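Local coordinates for protein putative hydrolase YdeN (Bacillus subtilis, PDB 1UXO) that is probably a hydrolase, a small single-domain alpha/beta protein of the RBBP9 family with a predicted serine, aspartate and histidine charge relay, at residues Val7-Gly12 against His20-Leu25; Leu97-Ala102 against Gly164-Glu169; Val133-Asp138 against Val142-Ser147; Phe146-Ala151 against Ala156-Val161. The protein carries 2 engineered substitutions. All coordinates share one frame; numbering follows the deposited sequence.

Contact 1 of 4, residues Val7-Gly12 against His20-Leu25; sequences VYIIHG and HWFPWL
Ile9 of strand 6-10 and His11 just after it meet Phe22 and Leu25 of helix 22-31 in the first beta-alpha-beta crossover of this alpha/beta-hydrolase fold. The contact is purely apolar. Ile9 is branched, and each arm has its own target: CG2 comes obliquely to the Phe22 ring, 3.6 Å from CD1, while CD1 reaches Leu25 CD2 at 4.0 Å. The first torsion of Ile9 (chi1 -60°) makes this division possible, turning CG2 away from its own backbone N while CG1 carries the other arm back along the strand. His11 contributes only its root, with CB 3.5 Å from Phe22 CE2. Its imidazole turns away from the helix, and ND1 bonds to Gly12 O at 2.7 Å, using a lone pair in the carbonyl plane, with Gly12 O also close to the plane of the ring. Phe22 suits its place because a broad flat side chain can touch two strand residues at once. Within residues 20-25 its CE1 stands 3.7 Å above the plane of the Trp21 ring, and His20 CB lies over one of its own faces. Further out, Ile9 and Phe22 both lean on Ile38 of strand 35-39, Phe22 also touches His72 of strand 67-72, and Leu25 continues to Val179 and Tyr180 of helix 177-188.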
loop_
_atom_site.group_PDB
_atom_site.type_symbol
_atom_site.label_atom_id
_atom_site.label_comp_id
_atom_site.label_asym_id
_atom_site.label_seq_id
_atom_site.Cartn_x
_atom_site.Cartn_y
_atom_site.Cartn_z
ATOM N N VAL A 7 -4.928 4.130 -10.788
ATOM C CA VAL A 7 -4.600 3.909 -9.386
ATOM C C VAL A 7 -4.951 2.464 -9.126
ATOM O O VAL A 7 -6.062 2.031 -9.491
ATOM C CB VAL A 7 -5.463 4.770 -8.488
ATOM C CG1 VAL A 7 -5.208 4.427 -7.041
ATOM C CG2 VAL A 7 -5.212 6.225 -8.800
ATOM N N TYR A 8 -4.040 1.714 -8.541
ATOM C CA TYR A 8 -4.330 0.346 -8.098
ATOM C C TYR A 8 -4.400 0.324 -6.580
ATOM O O TYR A 8 -3.578 0.968 -5.908
ATOM C CB TYR A 8 -3.286 -0.648 -8.595
ATOM C CG TYR A 8 -3.362 -0.975 -10.065
ATOM C CD1 TYR A 8 -4.471 -1.614 -10.615
ATOM C CD2 TYR A 8 -2.351 -0.597 -10.928
ATOM C CE1 TYR A 8 -4.497 -1.946 -11.993
ATOM C CE2 TYR A 8 -2.378 -0.910 -12.246
ATOM C CZ TYR A 8 -3.470 -1.536 -12.788
ATOM O OH TYR A 8 -3.477 -1.832 -14.135
ATOM N N ILE A 9 -5.350 -0.419 -6.037
ATOM C CA ILE A 9 -5.543 -0.502 -4.591
ATOM C C ILE A 9 -5.364 -1.954 -4.170
ATOM O O ILE A 9 -6.028 -2.858 -4.727
ATOM C CB ILE A 9 -6.917 0.031 -4.210
ATOM C CG1 ILE A 9 -7.081 1.475 -4.620
ATOM C CG2 ILE A 9 -7.222 -0.141 -2.659
ATOM C CD1 ILE A 9 -8.574 1.879 -4.722
ATOM N N ILE A 10 -4.480 -2.183 -3.200
ATOM C CA ILE A 10 -4.096 -3.552 -2.796
ATOM C C ILE A 10 -4.303 -3.756 -1.289
ATOM O O ILE A 10 -3.738 -3.043 -0.442
ATOM C CB ILE A 10 -2.605 -3.854 -3.172
ATOM C CG1 ILE A 10 -2.317 -3.568 -4.628
ATOM C CG2 ILE A 10 -2.257 -5.325 -2.798
ATOM C CD1 ILE A 10 -1.836 -2.205 -4.969
ATOM N N HIS A 11 -5.078 -4.780 -0.961
ATOM C CA HIS A 11 -5.493 -5.080 0.402
ATOM C C HIS A 11 -4.476 -5.933 1.151
ATOM O O HIS A 11 -3.446 -6.288 0.630
ATOM C CB HIS A 11 -6.855 -5.810 0.379
ATOM C CG HIS A 11 -6.778 -7.179 -0.232
ATOM N ND1 HIS A 11 -6.161 -8.242 0.392
ATOM C CD2 HIS A 11 -7.223 -7.645 -1.429
ATOM C CE1 HIS A 11 -6.229 -9.313 -0.399
ATOM N NE2 HIS A 11 -6.890 -8.982 -1.501
ATOM N N GLY A 12 -4.787 -6.245 2.402
ATOM C CA GLY A 12 -3.909 -7.011 3.283
ATOM C C GLY A 12 -4.452 -8.400 3.580
ATOM O O GLY A 12 -5.293 -8.959 2.848
ATOM N N HIS A 20 -13.298 -2.754 4.044
ATOM C CA HIS A 20 -12.654 -1.531 4.539
ATOM C C HIS A 20 -13.045 -0.315 3.678
ATOM O O HIS A 20 -14.236 -0.166 3.295
ATOM C CB HIS A 20 -11.118 -1.791 4.732
ATOM C CG HIS A 20 -10.844 -3.078 5.453
ATOM N ND1 HIS A 20 -11.635 -3.508 6.483
ATOM C CD2 HIS A 20 -9.906 -4.033 5.276
ATOM C CE1 HIS A 20 -11.220 -4.696 6.893
ATOM N NE2 HIS A 20 -10.157 -5.023 6.183
ATOM N N TRP A 21 -12.062 0.487 3.338
ATOM C CA TRP A 21 -12.244 1.778 2.652
ATOM C C TRP A 21 -11.985 1.709 1.129
ATOM O O TRP A 21 -11.995 2.749 0.454
ATOM C CB TRP A 21 -11.376 2.856 3.323
ATOM C CG TRP A 21 -10.061 2.376 3.758
ATOM C CD1 TRP A 21 -9.760 1.806 4.973
ATOM C CD2 TRP A 21 -8.852 2.337 2.990
ATOM N NE1 TRP A 21 -8.452 1.423 5.000
ATOM C CE2 TRP A 21 -7.870 1.732 3.800
ATOM C CE3 TRP A 21 -8.498 2.741 1.691
ATOM C CZ2 TRP A 21 -6.561 1.521 3.367
ATOM C CZ3 TRP A 21 -7.176 2.539 1.264
ATOM C CH2 TRP A 21 -6.231 1.924 2.117
ATOM N N PHE A 22 -11.762 0.508 0.582
ATOM C CA PHE A 22 -11.341 0.393 -0.820
ATOM C C PHE A 22 -12.472 0.801 -1.791
ATOM O O PHE A 22 -12.239 1.556 -2.729
ATOM C CB PHE A 22 -10.720 -1.029 -1.184
ATOM C CG PHE A 22 -9.837 -1.630 -0.092
ATOM C CD1 PHE A 22 -8.813 -0.858 0.520
ATOM C CD2 PHE A 22 -10.027 -2.933 0.379
ATOM C CE1 PHE A 22 -8.012 -1.411 1.524
ATOM C CE2 PHE A 22 -9.210 -3.461 1.363
ATOM C CZ PHE A 22 -8.223 -2.689 1.951
ATOM N N PRO A 23 -13.682 0.291 -1.598
ATOM C CA PRO A 23 -14.790 0.715 -2.458
ATOM C C PRO A 23 -14.994 2.199 -2.345
ATOM O O PRO A 23 -15.100 2.819 -3.408
ATOM C CB PRO A 23 -16.012 -0.067 -1.939
ATOM C CG PRO A 23 -15.413 -1.196 -1.196
ATOM C CD PRO A 23 -14.075 -0.796 -0.656
ATOM N N TRP A 24 -14.975 2.756 -1.131
ATOM C CA TRP A 24 -15.126 4.228 -1.013
ATOM C C TRP A 24 -14.058 4.977 -1.846
ATOM O O TRP A 24 -14.354 5.958 -2.555
ATOM C CB TRP A 24 -15.073 4.671 0.415
ATOM C CG TRP A 24 -15.269 6.182 0.584
ATOM C CD1 TRP A 24 -16.444 6.820 0.758
ATOM C CD2 TRP A 24 -14.264 7.179 0.597
ATOM N NE1 TRP A 24 -16.236 8.164 0.886
ATOM C CE2 TRP A 24 -14.900 8.412 0.750
ATOM C CE3 TRP A 24 -12.871 7.160 0.470
ATOM C CZ2 TRP A 24 -14.194 9.618 0.813
ATOM C CZ3 TRP A 24 -12.163 8.381 0.530
ATOM C CH2 TRP A 24 -12.833 9.571 0.677
ATOM N N LEU A 25 -12.815 4.544 -1.719
ATOM C CA LEU A 25 -11.729 5.256 -2.417
ATOM C C LEU A 25 -11.883 5.156 -3.940
ATOM O O LEU A 25 -11.748 6.158 -4.652
ATOM C CB LEU A 25 -10.393 4.723 -1.968
ATOM C CG LEU A 25 -9.160 5.303 -2.644
ATOM C CD1 LEU A 25 -9.089 6.786 -2.430
ATOM C CD2 LEU A 25 -7.960 4.688 -1.982
#

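Contact 2 of 4, residues Leu97-Ala102 against Gly164-Glu169; sequences LVSGFA and GGHFLE
Ser99 stands opposite His166 and Phe167, and the van der Waals contacts here bring the end of strand 92-98 against a loop. Ser99 CB approaches the imidazole obliquely, 3.7 Å from His166 CE1. The hydroxyl goes to the other ring: Ser99 OG sits at the edge of Phe167, near its plane and 3.4 Å from CD2, where the ring hydrogens give a weakly positive rim. Val98 adds an apolar touch, its CG1 lying 3.7 Å from Phe167 CD2; with CG1 opposite the backbone N (chi1 -169°), that methyl is the one extended to the phenyl group.

Polar bonding involves partners outside the two segments or within one of them. In the alpha/beta-hydrolase fold the histidine of the catalytic triad is carried on a loop after the last strand of the core sheet, and His166, a predicted charge-relay residue, is placed accordingly: its ND1 is hydrogen-bonded to Asp139, and its side chain lies about 3 Å from that of Ser73. With an alanine here the imidazole would be gone, and Asp139 would probably be left without its ring partner while a gap opened beside Ser99 CB.

Backbone turns hold both sides. A type II' turn closes with Phe167 N to Gly164 O at 2.9 Å, and that carbonyl oxygen also lies over one face of the Phe167 ring. Gly165 has the positive phi (48°) that glycine adopts easily, and at Gly164 a side chain would strike Phe167 CE1. Across from them, Leu97 to Gly100 form a type II turn, where a beta carbon on Gly100 would collide with Leu97 CB.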
loop_
_atom_site.group_PDB
_atom_site.type_symbol
_atom_site.label_atom_id
_atom_site.label_comp_id
_atom_site.label_asym_id
_atom_site.label_seq_id
_atom_site.Cartn_x
_atom_site.Cartn_y
_atom_site.Cartn_z
ATOM N N LEU A 97 1.369 3.844 1.449
ATOM C CA LEU A 97 1.406 2.619 2.246
ATOM C C LEU A 97 0.652 2.852 3.521
ATOM O O LEU A 97 1.188 3.427 4.473
ATOM C CB LEU A 97 2.839 2.191 2.509
ATOM C CG LEU A 97 3.736 2.186 1.269
ATOM C CD1 LEU A 97 5.188 1.843 1.615
ATOM C CD2 LEU A 97 3.215 1.196 0.256
ATOM N N VAL A 98 -0.606 2.395 3.543
ATOM C CA VAL A 98 -1.444 2.506 4.738
ATOM C C VAL A 98 -1.158 1.375 5.712
ATOM O O VAL A 98 -1.309 0.207 5.367
ATOM C CB VAL A 98 -2.927 2.588 4.393
ATOM C CG1 VAL A 98 -3.715 2.969 5.605
ATOM C CG2 VAL A 98 -3.129 3.640 3.296
ATOM N N SER A 99 -0.688 1.742 6.898
ATOM C CA SER A 99 -0.216 0.796 7.914
ATOM C C SER A 99 0.909 -0.056 7.396
ATOM O O SER A 99 0.955 -1.265 7.679
ATOM C CB SER A 99 -1.351 -0.049 8.397
ATOM O OG SER A 99 -2.424 0.751 8.761
ATOM N N GLY A 100 1.801 0.565 6.615
ATOM C CA GLY A 100 2.916 -0.152 6.017
ATOM C C GLY A 100 3.955 -0.615 7.034
ATOM O O GLY A 100 4.193 0.029 8.094
ATOM N N PHE A 101 4.617 -1.705 6.701
ATOM C CA PHE A 101 5.649 -2.244 7.544
ATOM C C PHE A 101 6.598 -3.073 6.642
ATOM O O PHE A 101 6.202 -3.487 5.536
ATOM C CB PHE A 101 5.072 -3.109 8.684
ATOM C CG PHE A 101 4.264 -4.286 8.204
ATOM C CD1 PHE A 101 4.814 -5.563 8.161
ATOM C CD2 PHE A 101 2.949 -4.099 7.778
ATOM C CE1 PHE A 101 4.067 -6.643 7.707
ATOM C CE2 PHE A 101 2.183 -5.179 7.320
ATOM C CZ PHE A 101 2.739 -6.452 7.268
ATOM N N ALA A 102 7.833 -3.262 7.101
ATOM C CA ALA A 102 8.857 -4.037 6.354
ATOM C C ALA A 102 9.666 -4.996 7.274
ATOM O O ALA A 102 10.838 -5.321 6.977
ATOM C CB ALA A 102 9.837 -3.067 5.670
ATOM N N GLY A 164 -6.623 5.759 14.862
ATOM C CA GLY A 164 -7.022 5.157 13.607
ATOM C C GLY A 164 -7.259 3.663 13.643
ATOM O O GLY A 164 -7.507 3.082 12.609
ATOM N N GLY A 165 -7.171 3.031 14.817
ATOM C CA GLY A 165 -7.139 1.579 14.921
ATOM C C GLY A 165 -6.113 1.000 13.936
ATOM O O GLY A 165 -4.954 1.405 13.941
ATOM N N HIS A 166 -6.543 0.046 13.109
ATOM C CA HIS A 166 -5.771 -0.456 11.939
ATOM C C HIS A 166 -6.486 -0.104 10.574
ATOM O O HIS A 166 -6.291 -0.777 9.523
ATOM C CB HIS A 166 -5.507 -1.961 12.166
ATOM C CG HIS A 166 -4.673 -2.645 11.117
ATOM N ND1 HIS A 166 -3.445 -2.192 10.720
ATOM C CD2 HIS A 166 -4.873 -3.820 10.453
ATOM C CE1 HIS A 166 -2.949 -3.020 9.802
ATOM N NE2 HIS A 166 -3.815 -4.003 9.600
ATOM N N PHE A 167 -7.321 0.950 10.594
ATOM C CA PHE A 167 -8.100 1.414 9.448
ATOM C C PHE A 167 -9.004 0.315 8.829
ATOM O O PHE A 167 -9.065 0.117 7.602
ATOM C CB PHE A 167 -7.197 2.056 8.392
ATOM C CG PHE A 167 -6.312 3.182 8.909
ATOM C CD1 PHE A 167 -6.838 4.420 9.219
ATOM C CD2 PHE A 167 -4.953 2.993 9.054
ATOM C CE1 PHE A 167 -5.996 5.459 9.684
ATOM C CE2 PHE A 167 -4.116 4.003 9.521
ATOM C CZ PHE A 167 -4.633 5.232 9.831
ATOM N N LEU A 168 -9.708 -0.383 9.709
ATOM C CA LEU A 168 -10.621 -1.464 9.337
ATOM C C LEU A 168 -12.102 -1.073 9.392
ATOM O O LEU A 168 -12.508 -0.198 10.192
ATOM C CB LEU A 168 -10.379 -2.625 10.325
ATOM C CG LEU A 168 -8.967 -3.147 10.443
ATOM C CD1 LEU A 168 -8.811 -4.212 11.608
ATOM C CD2 LEU A 168 -8.633 -3.817 9.117
ATOM N N GLU A 169 -12.933 -1.761 8.592
ATOM C CA GLU A 169 -14.345 -1.519 8.524
ATOM C C GLU A 169 -15.030 -1.681 9.885
ATOM O O GLU A 169 -15.920 -0.907 10.191
ATOM C CB GLU A 169 -15.043 -2.447 7.500
ATOM C CG GLU A 169 -15.018 -3.908 7.875
ATOM C CD GLU A 169 -15.347 -4.823 6.703
ATOM O OE1 GLU A 169 -15.165 -4.483 5.529
ATOM O OE2 GLU A 169 -15.795 -5.930 6.961
#

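Contact 3 of 4, residues Val133-Asp138 against Val142-Ser147; sequences VIASKD and VPFSFS
The Phe144 ring is met obliquely by Lys137 CD, Ala135 CB and Ser136 O. Lys137 CD is 3.6 Å from Phe144 CD2, the two side chains crossing at about a right angle, and Ala135 CB is 3.7 Å from CD1. Within the 142-147 segment, the Phe146 ring has Pro143 CD over the centre of one face and Ser145 OG in plane at its edge; Lys103 makes a cation-pi contact with it. Lysine suits this exposed position at Lys137 because its methylenes can lie against an aromatic ring; a bend at chi2 (57°) brings CD and CE alongside Phe144. Deeper in, small residues let helix and strand close up. Ala135 CB and Ser147 CB are only 3.4 Å apart, a tight carbon pair, and Val133 CG1 touches Ser147 CB at 3.8 Å. The hydroxyl of Ser147 is bonded to Gly100 O. A water bridges the backbones, donating to Lys137 O and accepting from Phe144 N, both at 2.9 Å, and so serves the first turn of the helix. The contact thus packs the start of helix 144-153 on the end of strand 128-136, the outgoing half of the beta-alpha-beta unit completed by strand 157-161, whose Leu158 and Glu160 touch Phe144.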
loop_
_atom_site.group_PDB
_atom_site.type_symbol
_atom_site.label_atom_id
_atom_site.label_comp_id
_atom_site.label_asym_id
_atom_site.label_seq_id
_atom_site.Cartn_x
_atom_site.Cartn_y
_atom_site.Cartn_z
ATOM N N VAL A 133 3.521 7.183 3.792
ATOM C CA VAL A 133 3.035 6.188 4.764
ATOM C C VAL A 133 1.979 6.852 5.678
ATOM O O VAL A 133 2.183 7.958 6.237
ATOM C CB VAL A 133 4.162 5.652 5.612
ATOM C CG1 VAL A 133 3.641 4.684 6.679
ATOM C CG2 VAL A 133 5.206 4.997 4.754
ATOM N N ILE A 134 0.817 6.220 5.786
ATOM C CA ILE A 134 -0.248 6.701 6.674
ATOM C C ILE A 134 -0.395 5.660 7.753
ATOM O O ILE A 134 -0.554 4.469 7.451
ATOM C CB ILE A 134 -1.549 6.816 5.897
ATOM C CG1 ILE A 134 -1.325 7.792 4.723
ATOM C CG2 ILE A 134 -2.679 7.205 6.831
ATOM C CD1 ILE A 134 -2.498 8.037 3.819
ATOM N N ALA A 135 -0.321 6.071 8.996
ATOM C CA ALA A 135 -0.281 5.106 10.095
ATOM C C ALA A 135 -0.993 5.595 11.295
ATOM O O ALA A 135 -0.982 6.794 11.605
ATOM C CB ALA A 135 1.185 4.753 10.455
ATOM N N SER A 136 -1.565 4.655 12.027
ATOM C CA SER A 136 -2.339 4.955 13.240
ATOM C C SER A 136 -1.526 4.782 14.491
ATOM O O SER A 136 -0.958 3.722 14.716
ATOM C CB SER A 136 -3.577 4.045 13.304
ATOM O OG SER A 136 -4.176 4.014 14.615
ATOM N N LYS A 137 -1.515 5.802 15.355
ATOM C CA LYS A 137 -0.758 5.726 16.594
ATOM C C LYS A 137 -1.168 4.597 17.498
ATOM O O LYS A 137 -0.295 4.057 18.188
ATOM C CB LYS A 137 -0.790 7.050 17.385
ATOM C CG LYS A 137 0.153 7.132 18.567
ATOM C CD LYS A 137 1.578 6.878 18.123
ATOM C CE LYS A 137 2.692 7.396 19.020
ATOM N NZ LYS A 137 2.720 6.711 20.298
ATOM N N ASP A 138 -2.443 4.216 17.486
ATOM C CA ASP A 138 -2.953 3.173 18.363
ATOM C C ASP A 138 -3.218 1.824 17.719
ATOM O O ASP A 138 -3.890 0.951 18.293
ATOM C CB ASP A 138 -4.154 3.697 19.187
ATOM C CG ASP A 138 -5.400 3.975 18.341
ATOM O OD1 ASP A 138 -5.327 3.799 17.094
ATOM O OD2 ASP A 138 -6.501 4.408 18.867
ATOM N N VAL A 142 -0.112 -3.490 13.359
ATOM C CA VAL A 142 1.131 -2.889 12.874
ATOM C C VAL A 142 1.535 -1.725 13.797
ATOM O O VAL A 142 0.984 -0.637 13.703
ATOM C CB VAL A 142 1.002 -2.364 11.439
ATOM C CG1 VAL A 142 2.349 -1.842 10.971
ATOM C CG2 VAL A 142 0.592 -3.500 10.484
ATOM N N PRO A 143 2.483 -1.919 14.673
ATOM C CA PRO A 143 2.857 -0.833 15.593
ATOM C C PRO A 143 3.279 0.375 14.818
ATOM O O PRO A 143 3.972 0.299 13.770
ATOM C CB PRO A 143 3.991 -1.436 16.418
ATOM C CG PRO A 143 3.773 -2.904 16.290
ATOM C CD PRO A 143 3.254 -3.161 14.909
ATOM N N PHE A 144 2.788 1.521 15.278
ATOM C CA PHE A 144 3.131 2.802 14.688
ATOM C C PHE A 144 4.599 3.011 14.401
ATOM O O PHE A 144 4.962 3.511 13.319
ATOM C CB PHE A 144 2.589 3.976 15.543
ATOM C CG PHE A 144 2.904 5.332 14.948
ATOM C CD1 PHE A 144 2.182 5.803 13.865
ATOM C CD2 PHE A 144 3.925 6.131 15.498
ATOM C CE1 PHE A 144 2.486 7.065 13.327
ATOM C CE2 PHE A 144 4.200 7.397 14.978
ATOM C CZ PHE A 144 3.519 7.835 13.875
ATOM N N SER A 145 5.452 2.585 15.331
ATOM C CA SER A 145 6.906 2.708 15.167
ATOM C C SER A 145 7.432 1.977 13.936
ATOM O O SER A 145 8.399 2.403 13.311
ATOM C CB SER A 145 7.628 2.182 16.421
ATOM O OG SER A 145 7.362 0.814 16.598
ATOM N N PHE A 146 6.807 0.860 13.604
ATOM C CA PHE A 146 7.211 0.097 12.407
ATOM C C PHE A 146 6.926 0.885 11.115
ATOM O O PHE A 146 7.672 0.786 10.098
ATOM C CB PHE A 146 6.434 -1.207 12.327
ATOM C CG PHE A 146 6.813 -2.278 13.327
ATOM C CD1 PHE A 146 7.271 -2.008 14.632
ATOM C CD2 PHE A 146 6.619 -3.577 12.951
ATOM C CE1 PHE A 146 7.561 -3.037 15.527
ATOM C CE2 PHE A 146 6.897 -4.648 13.846
ATOM C CZ PHE A 146 7.375 -4.379 15.123
ATOM N N SER A 147 5.834 1.653 11.119
ATOM C CA SER A 147 5.439 2.444 9.953
ATOM C C SER A 147 6.321 3.690 9.850
ATOM O O SER A 147 6.741 4.076 8.778
ATOM C CB SER A 147 3.959 2.835 10.024
ATOM O OG SER A 147 3.134 1.688 9.921
HETATM O O HOH W 1 0.828 1.484 17.474
#

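Contact 4 of 4, residues Phe146-Ala151 against Ala156-Val161; sequences FSKDLA and AALYEV
Leu158 points from strand 157-161 into the helical segment and sends its two methyls to different parts of the helix. CD2 meets the flank of Lys148, 3.8 Å from CG, and the two side chains cross at about a right angle. CD1 turns inward, lying 4.2 Å from Ser147 O and at a similar distance from Ala151 CB. The leucine can reach this far because CG is extended opposite the backbone N (chi1 177°), which carries the fork out over the helix surface. Lys148 is itself extended along its whole length, so its methylenes run past the methyl while the ammonium group continues outward; Glu160 OE1, of opposite charge, is 5.9 Å from Lys148 NZ, too far for contact. Were Leu158 replaced by an alanine, the methylenes of Lys148 would probably lose their apolar partner and a gap would open between the edge strand and the helix.

This is the returning half of a right-handed beta-alpha-beta crossover. Helix 144-153 and strand 157-161 run nearly antiparallel, at 161° between the short segments, with their axes 8.5 Å apart at closest approach.

Ala151 CB lies 3.6 Å from Ala156 O, just before the strand, and 4.1 Å from Leu158 CB. The small residues let the backbones come close enough where the chain turns back, and there Ala156 N donates to Ala151 O at 2.9 Å. The bond is nearly straight (172°) and falls on a lone pair in the carbonyl plane. Val133 of the neighbouring strand 128-136 also touches Ala151 and Leu158.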
loop_
_atom_site.group_PDB
_atom_site.type_symbol
_atom_site.label_atom_id
_atom_site.label_comp_id
_atom_site.label_asym_id
_atom_site.label_seq_id
_atom_site.Cartn_x
_atom_site.Cartn_y
_atom_site.Cartn_z
ATOM N N PHE A 146 6.807 0.860 13.604
ATOM C CA PHE A 146 7.211 0.097 12.407
ATOM C C PHE A 146 6.926 0.885 11.115
ATOM O O PHE A 146 7.672 0.786 10.098
ATOM C CB PHE A 146 6.434 -1.207 12.327
ATOM C CG PHE A 146 6.813 -2.278 13.327
ATOM C CD1 PHE A 146 7.271 -2.008 14.632
ATOM C CD2 PHE A 146 6.619 -3.577 12.951
ATOM C CE1 PHE A 146 7.561 -3.037 15.527
ATOM C CE2 PHE A 146 6.897 -4.648 13.846
ATOM C CZ PHE A 146 7.375 -4.379 15.123
ATOM N N SER A 147 5.834 1.653 11.119
ATOM C CA SER A 147 5.439 2.444 9.953
ATOM C C SER A 147 6.321 3.690 9.850
ATOM O O SER A 147 6.741 4.076 8.778
ATOM C CB SER A 147 3.959 2.835 10.024
ATOM O OG SER A 147 3.134 1.688 9.921
ATOM N N LYS A 148 6.649 4.290 10.986
ATOM C CA LYS A 148 7.533 5.433 11.010
ATOM C C LYS A 148 8.962 5.022 10.556
ATOM O O LYS A 148 9.591 5.738 9.779
ATOM C CB LYS A 148 7.563 6.047 12.440
ATOM C CG LYS A 148 8.460 7.296 12.513
ATOM C CD LYS A 148 8.214 8.148 13.750
ATOM C CE LYS A 148 8.573 9.612 13.514
ATOM N NZ LYS A 148 8.116 10.622 14.537
ATOM N N ASP A 149 9.415 3.841 11.005
ATOM C CA ASP A 149 10.708 3.242 10.640
ATOM C C ASP A 149 10.745 3.082 9.140
ATOM O O ASP A 149 11.693 3.515 8.492
ATOM C CB ASP A 149 10.813 1.862 11.284
ATOM C CG ASP A 149 12.184 1.134 11.099
ATOM O OD1 ASP A 149 13.190 1.733 10.616
ATOM O OD2 ASP A 149 12.307 -0.111 11.348
ATOM N N LEU A 150 9.692 2.501 8.564
ATOM C CA LEU A 150 9.645 2.301 7.123
ATOM C C LEU A 150 9.663 3.643 6.362
ATOM O O LEU A 150 10.398 3.788 5.349
ATOM C CB LEU A 150 8.373 1.495 6.757
ATOM C CG LEU A 150 8.061 1.398 5.280
ATOM C CD1 LEU A 150 9.232 0.761 4.532
ATOM C CD2 LEU A 150 6.808 0.659 4.997
ATOM N N ALA A 151 8.863 4.630 6.843
ATOM C CA ALA A 151 8.864 5.946 6.244
ATOM C C ALA A 151 10.271 6.554 6.181
ATOM O O ALA A 151 10.684 7.156 5.188
ATOM C CB ALA A 151 7.869 6.879 6.934
ATOM N N ALA A 156 9.757 8.577 2.801
ATOM C CA ALA A 156 8.337 8.828 2.575
ATOM C C ALA A 156 7.780 9.811 3.612
ATOM O O ALA A 156 8.160 9.769 4.749
ATOM C CB ALA A 156 7.565 7.545 2.653
ATOM N N ALA A 157 6.841 10.654 3.200
ATOM C CA ALA A 157 6.062 11.518 4.088
ATOM C C ALA A 157 5.211 10.637 4.977
ATOM O O ALA A 157 4.528 9.731 4.480
ATOM C CB ALA A 157 5.146 12.409 3.277
ATOM N N LEU A 158 5.275 10.876 6.279
ATOM C CA LEU A 158 4.495 10.084 7.261
ATOM C C LEU A 158 3.336 10.937 7.739
ATOM O O LEU A 158 3.520 12.084 8.189
ATOM C CB LEU A 158 5.357 9.706 8.427
ATOM C CG LEU A 158 4.665 8.929 9.562
ATOM C CD1 LEU A 158 4.347 7.506 9.132
ATOM C CD2 LEU A 158 5.537 8.911 10.770
ATOM N N TYR A 159 2.157 10.374 7.660
ATOM C CA TYR A 159 0.922 10.956 8.222
ATOM C C TYR A 159 0.370 10.077 9.342
ATOM O O TYR A 159 0.004 8.915 9.123
ATOM C CB TYR A 159 -0.091 11.070 7.094
ATOM C CG TYR A 159 0.329 11.981 5.999
ATOM C CD1 TYR A 159 0.073 13.349 6.070
ATOM C CD2 TYR A 159 0.990 11.505 4.904
ATOM C CE1 TYR A 159 0.470 14.203 5.061
ATOM C CE2 TYR A 159 1.409 12.377 3.863
ATOM C CZ TYR A 159 1.137 13.721 3.972
ATOM O OH TYR A 159 1.509 14.559 2.960
ATOM N N GLU A 160 0.421 10.597 10.564
ATOM C CA GLU A 160 -0.002 9.940 11.757
ATOM C C GLU A 160 -1.463 10.256 11.985
ATOM O O GLU A 160 -1.871 11.432 11.894
ATOM C CB GLU A 160 0.797 10.451 12.955
ATOM C CG GLU A 160 0.326 9.882 14.295
ATOM C CD GLU A 160 1.161 10.375 15.459
ATOM O OE1 GLU A 160 2.270 10.880 15.248
ATOM O OE2 GLU A 160 0.677 10.202 16.603
ATOM N N VAL A 161 -2.250 9.235 12.302
ATOM C CA VAL A 161 -3.636 9.435 12.700
ATOM C C VAL A 161 -3.657 8.945 14.141
ATOM O O VAL A 161 -3.347 7.773 14.418
ATOM C CB VAL A 161 -4.605 8.628 11.849
ATOM C CG1 VAL A 161 -6.041 8.819 12.367
ATOM C CG2 VAL A 161 -4.465 9.003 10.354
#

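Overall arrangement
All four contacts gather on one six-stranded parallel sheet. Contact 1 comes first in the chain; contact 2 then joins distant parts and encloses contacts 3 and 4 within its loop. Contacts 3 and 4 are two halves of one beta-alpha-beta unit, sharing Phe146 and Ser147, with centres 6 Å apart. Contact 2 lies 7 Å from contact 3 by centres, and Ser147 OG joins them through Gly100 O. Contact 1 is about 19 Å from contact 4, across the chain's centre, yet touches contact 2 through His20 and Glu169. Contact 2, holding His166, therefore lies between the two crossovers, consistent with the predicted charge relay being assembled from loops at the strand ends.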